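PDB 1WMX: COG3291: FOG: PKD repeat from Clostridium thermocellum, which is a family 30 carbohydrate-binding module of the large enzyme CelJ, probably helping a cellulase to hold its polysaccharide substrate. Local coordinates for residues Gly149-Pro152 against Ser153-Thr156. Sequence-based numbering, arbitrary orientation.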
loop_
_atom_site.group_PDB
_atom_site.type_symbol
_atom_site.label_atom_id
_atom_site.label_comp_id
_atom_site.label_asym_id
_atom_site.label_seq_id
_atom_site.Cartn_x
_atom_site.Cartn_y
_atom_site.Cartn_z
ATOM N N GLY B 149 2.249 8.974 -8.568
ATOM C CA GLY B 149 1.716 9.606 -7.320
ATOM C C GLY B 149 2.679 9.813 -6.122
ATOM O O GLY B 149 2.525 10.757 -5.342
ATOM N N PHE B 150 3.658 8.965 -5.937
ATOM C CA PHE B 150 4.570 9.104 -4.768
ATOM C C PHE B 150 5.145 10.529 -4.674
ATOM O O PHE B 150 5.556 11.127 -5.675
ATOM C CB PHE B 150 5.720 8.118 -4.872
ATOM C CG PHE B 150 6.553 8.040 -3.594
ATOM C CD1 PHE B 150 6.033 7.420 -2.449
ATOM C CD2 PHE B 150 7.834 8.591 -3.571
ATOM C CE1 PHE B 150 6.805 7.350 -1.282
ATOM C CE2 PHE B 150 8.604 8.522 -2.405
ATOM C CZ PHE B 150 8.091 7.901 -1.261
ATOM N N ASP B 151 5.180 11.071 -3.429
ATOM C CA ASP B 151 5.692 12.412 -3.175
ATOM C C ASP B 151 6.896 12.380 -2.229
ATOM O O ASP B 151 6.743 12.377 -1.003
ATOM C CB ASP B 151 4.580 13.284 -2.579
ATOM C CG ASP B 151 5.048 14.696 -2.256
ATOM O OD1 ASP B 151 6.203 15.027 -2.596
ATOM O OD2 ASP B 151 4.257 15.475 -1.666
ATOM N N PRO B 152 8.118 12.357 -2.790
ATOM C CA PRO B 152 9.335 12.321 -1.969
ATOM C C PRO B 152 9.507 13.453 -0.956
ATOM O O PRO B 152 10.377 13.385 -0.085
ATOM C CB PRO B 152 10.461 12.261 -3.012
ATOM C CG PRO B 152 9.830 12.864 -4.243
ATOM C CD PRO B 152 8.452 12.282 -4.223
ATOM N N SER B 153 8.683 14.488 -1.050
ATOM C CA SER B 153 8.774 15.582 -0.094
ATOM C C SER B 153 7.915 15.270 1.138
ATOM O O SER B 153 7.949 16.009 2.122
ATOM C CB SER B 153 8.285 16.892 -0.724
ATOM O OG SER B 153 6.870 16.872 -0.890
ATOM N N SER B 154 7.143 14.184 1.081
ATOM C CA SER B 154 6.258 13.807 2.194
ATOM C C SER B 154 6.417 12.366 2.683
ATOM O O SER B 154 5.425 11.694 2.961
ATOM C CB SER B 154 4.799 14.011 1.793
ATOM O OG SER B 154 4.577 15.309 1.282
ATOM N N VAL B 155 7.656 11.909 2.807
ATOM C CA VAL B 155 7.948 10.545 3.231
ATOM C C VAL B 155 7.820 10.320 4.736
ATOM O O VAL B 155 8.335 11.112 5.543
ATOM C CB VAL B 155 9.377 10.138 2.800
ATOM C CG1 VAL B 155 9.668 8.704 3.227
ATOM C CG2 VAL B 155 9.531 10.311 1.292
ATOM N N THR B 156 7.148 9.232 5.114
ATOM C CA THR B 156 6.984 8.923 6.536
ATOM C C THR B 156 7.773 7.720 7.008
ATOM O O THR B 156 8.355 7.755 8.081
ATOM C CB THR B 156 5.503 8.641 6.929
ATOM O OG1 THR B 156 5.012 7.524 6.175
ATOM C CG2 THR B 156 4.640 9.867 6.697
#
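The carboxylate of Asp151 has Ser153 and Ser154 gathered over one of its faces, in an Asx-Pro turn whose backbone is a type I beta turn through Pro152 and Ser153. The Phe150 ring, the other flat group, packs against Val155, whose CG2 approaches it obliquely, 3.8 Å from Phe150 CZ; Phe104 of the adjacent strand 101-106 touches both side chains. Ser153 OG donates to Asp151 OD1 at 2.6 Å, on the syn side and 27° out of the carboxylate plane. Ser153 N reaches the same oxygen at 3.0 Å from higher above that face, closing the Asx turn. Above the other carboxylate oxygen, Ser154 OG donates to Asp151 OD2 at 3.0 Å, steeply tilted from the plane. Asp151 CG lies opposite its backbone N (chi1 179°), a torsion that swings the group forward over the turn. Three donors thus restrain the carboxylate, and their hydrogen bonds probably help stabilise its negative charge. Ser154 N closes the beta turn onto Asp151 O at 2.8 Å. Asp151 N is held in turn by Asp106 OD1, from the end of strand 101-106.

The turn leads the loop after helix 140-143 into strand 155-161, the middle strand of the five-stranded sheet in this beta-sandwich. Val155 CG2, set beside its own backbone N, points back into the turn, where it rests 3.5 Å from Pro152 O.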